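Local atomic coordinates of bifunctional purine biosynthetic protein ADE5,7 (Cryptococcus neoformans var. grubii serotype A, PDB entry 7LVO), a protein that catalyses the second and fifth steps of de novo purine biosynthesis, its N-terminal GAR synthetase half joining phosphoribosylamine to glycine at the cost of ATP. Residues L236-G249 and P311-T323. Sequence-based numbering, arbitrary orientation.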
loop_
_atom_site.group_PDB
_atom_site.type_symbol
_atom_site.label_atom_id
_atom_site.label_comp_id
_atom_site.label_asym_id
_atom_site.label_seq_id
_atom_site.Cartn_x
_atom_site.Cartn_y
_atom_site.Cartn_z
ATOM N N LEU A 236 17.133 -2.894 12.416
ATOM C CA LEU A 236 16.375 -3.357 13.568
ATOM C C LEU A 236 15.880 -4.781 13.339
ATOM O O LEU A 236 15.649 -5.206 12.203
ATOM C CB LEU A 236 15.189 -2.432 13.846
ATOM C CG LEU A 236 15.530 -0.967 14.120
ATOM C CD1 LEU A 236 14.256 -0.163 14.380
ATOM C CD2 LEU A 236 16.496 -0.838 15.282
ATOM N N SER A 237 15.716 -5.513 14.436
ATOM C CA SER A 237 15.257 -6.892 14.409
ATOM C C SER A 237 13.899 -6.996 15.087
ATOM O O SER A 237 13.662 -6.371 16.125
ATOM C CB SER A 237 16.263 -7.815 15.106
ATOM O OG SER A 237 17.537 -7.738 14.491
ATOM N N GLY A 238 13.017 -7.798 14.502
ATOM C CA GLY A 238 11.695 -8.003 15.041
ATOM C C GLY A 238 10.661 -8.189 13.951
ATOM O O GLY A 238 10.906 -7.886 12.781
ATOM N N PRO A 239 9.482 -8.693 14.315
ATOM C CA PRO A 239 8.418 -8.858 13.319
ATOM C C PRO A 239 7.828 -7.515 12.913
ATOM O O PRO A 239 7.857 -6.541 13.668
ATOM C CB PRO A 239 7.383 -9.727 14.043
ATOM C CG PRO A 239 7.565 -9.369 15.486
ATOM C CD PRO A 239 9.050 -9.111 15.664
ATOM N N GLU A 240 7.287 -7.477 11.701
ATOM C CA GLU A 240 6.699 -6.275 11.141
ATOM C C GLU A 240 5.181 -6.401 11.113
ATOM O O GLU A 240 4.630 -7.499 10.971
ATOM C CB GLU A 240 7.227 -6.013 9.728
ATOM C CG GLU A 240 8.732 -5.817 9.652
ATOM C CD GLU A 240 9.211 -5.490 8.248
ATOM O OE1 GLU A 240 8.413 -4.949 7.451
ATOM O OE2 GLU A 240 10.385 -5.772 7.941
ATOM N N ILE A 241 4.512 -5.261 11.262
ATOM C CA ILE A 241 3.061 -5.189 11.153
ATOM C C ILE A 241 2.701 -3.960 10.327
ATOM O O ILE A 241 3.452 -2.980 10.273
ATOM C CB ILE A 241 2.363 -5.139 12.529
ATOM C CG1 ILE A 241 2.778 -3.889 13.306
ATOM C CG2 ILE A 241 2.678 -6.397 13.329
ATOM C CD1 ILE A 241 1.994 -3.678 14.590
ATOM N N SER A 242 1.551 -4.024 9.667
ATOM C CA SER A 242 1.019 -2.914 8.888
ATOM C C SER A 242 -0.204 -2.352 9.603
ATOM O O SER A 242 -1.113 -3.107 9.972
ATOM C CB SER A 242 0.646 -3.366 7.476
ATOM O OG SER A 242 1.784 -3.836 6.764
ATOM N N VAL A 243 -0.228 -1.033 9.791
ATOM C CA VAL A 243 -1.353 -0.340 10.408
ATOM C C VAL A 243 -1.875 0.676 9.399
ATOM O O VAL A 243 -1.233 1.702 9.158
ATOM C CB VAL A 243 -0.957 0.345 11.723
ATOM C CG1 VAL A 243 -2.156 1.059 12.326
ATOM C CG2 VAL A 243 -0.380 -0.670 12.702
ATOM N N LEU A 244 -3.024 0.385 8.804
ATOM C CA LEU A 244 -3.695 1.288 7.883
ATOM C C LEU A 244 -4.764 2.075 8.629
ATOM O O LEU A 244 -5.529 1.508 9.415
ATOM C CB LEU A 244 -4.330 0.516 6.725
ATOM C CG LEU A 244 -3.356 -0.092 5.717
ATOM C CD1 LEU A 244 -2.625 -1.286 6.311
ATOM C CD2 LEU A 244 -4.109 -0.480 4.445
ATOM N N ALA A 245 -4.826 3.379 8.363
ATOM C CA ALA A 245 -5.744 4.267 9.068
ATOM C C ALA A 245 -6.260 5.342 8.125
ATOM O O ALA A 245 -5.480 5.959 7.397
ATOM C CB ALA A 245 -5.052 4.916 10.275
ATOM N N PHE A 246 -7.574 5.561 8.146
ATOM C CA PHE A 246 -8.176 6.665 7.411
ATOM C C PHE A 246 -7.941 7.970 8.155
ATOM O O PHE A 246 -7.997 8.014 9.386
ATOM C CB PHE A 246 -9.678 6.437 7.231
ATOM C CG PHE A 246 -10.018 5.203 6.448
ATOM C CD1 PHE A 246 -10.099 5.239 5.071
ATOM C CD2 PHE A 246 -10.264 3.998 7.101
ATOM C CE1 PHE A 246 -10.415 4.095 4.349
ATOM C CE2 PHE A 246 -10.573 2.860 6.391
ATOM C CZ PHE A 246 -10.658 2.908 5.007
ATOM N N SER A 247 -7.706 9.045 7.400
ATOM C CA SER A 247 -7.412 10.345 7.987
ATOM C C SER A 247 -8.087 11.446 7.194
ATOM O O SER A 247 -8.069 11.433 5.958
ATOM C CB SER A 247 -5.901 10.610 8.031
ATOM O OG SER A 247 -5.625 11.925 8.452
ATOM N N ASP A 248 -8.679 12.400 7.911
ATOM C CA ASP A 248 -9.234 13.601 7.296
ATOM C C ASP A 248 -8.469 14.860 7.697
ATOM O O ASP A 248 -8.979 15.973 7.529
ATOM C CB ASP A 248 -10.718 13.734 7.637
ATOM C CG ASP A 248 -10.963 14.197 9.067
ATOM O OD1 ASP A 248 -9.995 14.350 9.855
ATOM O OD2 ASP A 248 -12.145 14.414 9.407
ATOM N N GLY A 249 -7.248 14.700 8.220
ATOM C CA GLY A 249 -6.429 15.790 8.677
ATOM C C GLY A 249 -6.525 16.043 10.170
ATOM O O GLY A 249 -5.580 16.572 10.764
ATOM N N PRO A 311 -1.410 19.292 6.476
ATOM C CA PRO A 311 -2.200 18.182 7.021
ATOM C C PRO A 311 -2.287 17.025 6.035
ATOM O O PRO A 311 -2.208 17.210 4.821
ATOM C CB PRO A 311 -3.578 18.807 7.265
ATOM C CG PRO A 311 -3.306 20.279 7.408
ATOM C CD PRO A 311 -2.138 20.575 6.507
ATOM N N PHE A 312 -2.450 15.823 6.577
ATOM C CA PHE A 312 -2.495 14.606 5.783
ATOM C C PHE A 312 -3.939 14.139 5.643
ATOM O O PHE A 312 -4.618 13.890 6.649
ATOM C CB PHE A 312 -1.661 13.486 6.408
ATOM C CG PHE A 312 -1.649 12.224 5.584
ATOM C CD1 PHE A 312 -2.638 11.263 5.750
ATOM C CD2 PHE A 312 -0.669 12.013 4.623
ATOM C CE1 PHE A 312 -2.638 10.114 4.982
ATOM C CE2 PHE A 312 -0.663 10.853 3.865
ATOM C CZ PHE A 312 -1.658 9.909 4.043
ATOM N N VAL A 313 -4.396 14.009 4.404
ATOM C CA VAL A 313 -5.718 13.483 4.089
ATOM C C VAL A 313 -5.536 12.244 3.224
ATOM O O VAL A 313 -4.744 12.256 2.273
ATOM C CB VAL A 313 -6.591 14.532 3.375
ATOM C CG1 VAL A 313 -7.962 13.955 3.071
ATOM C CG2 VAL A 313 -6.714 15.793 4.225
ATOM N N GLY A 314 -6.254 11.176 3.563
ATOM C CA GLY A 314 -6.187 9.954 2.785
ATOM C C GLY A 314 -5.937 8.723 3.629
ATOM O O GLY A 314 -6.373 8.652 4.784
ATOM N N MET A 315 -5.237 7.744 3.059
ATOM C CA MET A 315 -4.934 6.486 3.732
ATOM C C MET A 315 -3.482 6.534 4.195
ATOM O O MET A 315 -2.559 6.493 3.374
ATOM C CB MET A 315 -5.184 5.295 2.803
ATOM C CG MET A 315 -4.536 3.994 3.258
ATOM S SD MET A 315 -4.771 3.644 5.015
ATOM C CE MET A 315 -6.558 3.643 5.132
ATOM N N LEU A 316 -3.286 6.612 5.512
ATOM C CA LEU A 316 -1.955 6.569 6.104
ATOM C C LEU A 316 -1.597 5.116 6.405
ATOM O O LEU A 316 -2.181 4.497 7.301
ATOM C CB LEU A 316 -1.897 7.425 7.365
ATOM C CG LEU A 316 -0.541 7.452 8.066
ATOM C CD1 LEU A 316 0.474 8.193 7.215
ATOM C CD2 LEU A 316 -0.655 8.071 9.453
ATOM N N PHE A 317 -0.647 4.571 5.652
ATOM C CA PHE A 317 -0.144 3.213 5.853
ATOM C C PHE A 317 1.206 3.319 6.560
ATOM O O PHE A 317 2.202 3.755 5.962
ATOM C CB PHE A 317 -0.012 2.475 4.521
ATOM C CG PHE A 317 0.554 1.083 4.639
ATOM C CD1 PHE A 317 1.896 0.883 4.925
ATOM C CD2 PHE A 317 -0.252 -0.024 4.446
ATOM C CE1 PHE A 317 2.418 -0.396 5.029
ATOM C CE2 PHE A 317 0.269 -1.307 4.545
ATOM C CZ PHE A 317 1.607 -1.484 4.836
ATOM N N THR A 318 1.246 2.916 7.824
ATOM C CA THR A 318 2.456 2.973 8.633
ATOM C C THR A 318 2.992 1.560 8.814
ATOM O O THR A 318 2.292 0.688 9.337
ATOM C CB THR A 318 2.181 3.620 9.993
ATOM O OG1 THR A 318 1.535 4.878 9.795
ATOM C CG2 THR A 318 3.477 3.827 10.758
ATOM N N GLY A 319 4.217 1.331 8.346
ATOM C CA GLY A 319 4.865 0.052 8.535
ATOM C C GLY A 319 5.708 0.035 9.789
ATOM O O GLY A 319 6.686 0.784 9.889
ATOM N N PHE A 320 5.336 -0.811 10.745
ATOM C CA PHE A 320 6.019 -0.906 12.022
ATOM C C PHE A 320 6.926 -2.135 12.070
ATOM O O PHE A 320 6.724 -3.122 11.366
ATOM C CB PHE A 320 5.014 -0.998 13.182
ATOM C CG PHE A 320 4.209 0.236 13.397
ATOM C CD1 PHE A 320 3.031 0.443 12.699
ATOM C CD2 PHE A 320 4.619 1.195 14.307
ATOM C CE1 PHE A 320 2.287 1.582 12.902
ATOM C CE2 PHE A 320 3.872 2.332 14.512
ATOM C CZ PHE A 320 2.705 2.525 13.806
ATOM N N MET A 321 7.936 -2.055 12.927
ATOM C CA MET A 321 8.665 -3.222 13.403
ATOM C C MET A 321 8.504 -3.254 14.916
ATOM O O MET A 321 8.837 -2.277 15.599
ATOM C CB MET A 321 10.145 -3.170 13.023
ATOM C CG MET A 321 10.931 -4.362 13.569
ATOM S SD MET A 321 12.606 -4.492 12.929
ATOM C CE MET A 321 12.285 -4.943 11.217
ATOM N N ILE A 322 7.969 -4.356 15.434
ATOM C CA ILE A 322 7.804 -4.535 16.871
ATOM C C ILE A 322 9.136 -5.062 17.398
ATOM O O ILE A 322 9.424 -6.257 17.309
ATOM C CB ILE A 322 6.650 -5.480 17.203
ATOM C CG1 ILE A 322 5.362 -5.010 16.528
ATOM C CG2 ILE A 322 6.470 -5.574 18.716
ATOM C CD1 ILE A 322 4.965 -3.590 16.862
ATOM N N THR A 323 9.963 -4.172 17.927
ATOM C CA THR A 323 11.246 -4.561 18.491
ATOM C C THR A 323 11.073 -4.920 19.964
ATOM O O THR A 323 9.996 -4.763 20.546
ATOM C CB THR A 323 12.271 -3.437 18.337
ATOM O OG1 THR A 323 11.984 -2.394 19.274
ATOM C CG2 THR A 323 12.237 -2.871 16.917
HETATM O O HOH W 1 6.345 -2.950 8.406
HETATM O O HOH W 2 -1.161 4.487 9.849
HETATM O O HOH W 3 -2.950 16.193 9.654
#
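I241 and F320, V243 and T318, A245 and L316, and S247 and G314, the residue at the corner, each exchange two backbone hydrogen bonds, zipping the two segments into an antiparallel pair. The straightest run from T318 N to V243 O and from G314 N to S247 O (both 176° at the hydrogen), and I322 N to P239 O (2.8 Å) adds a bond beyond the last pair. At the other end the S247 hydroxyl, with OG anti to the backbone N (chi1 173°), donates to F312 O at 2.9 Å, tying down the carbonyl two residues before the chain turns at G314; a serine is short enough to reach it. Water 2 joins V243 O, L316 O and T318 OG1, giving these buried polar atoms a shared partner.

Apolar packing differs on the two faces. On that of I241, V243 and F320, V243 CG2 lies 3.5 Å from F320 CE1, and I241 CG1 meets F320 CB; helix 287-307 covers the phenylalanine, whose large ring suits this buried seam. On the other face M315, bent at chi2 and chi3, curls back to set CE over the centre of the F246 ring, a CH-pi contact 3.9 Å from the centroid; the flexible, unbranched methionine chain suits such a fold. Nearby, L244 CD1 packs obliquely on F317 CD2. M321, extended as far as SD, brings the sulfur to 3.4 Å from L236 CB, with its bend at chi3 turning CE toward G238 O.

S242 OG and E240 OE1 find their stronger partners elsewhere, in E340 and K262. F317 and G319 pair with strand 326-333, which carries the predicted magnesium ligands E331 and N333. The pair forms the middle of a four-stranded antiparallel sheet, between strands 252-254 and 326-333, in the ATP-grasp domain, beside the probable ATP and metal site.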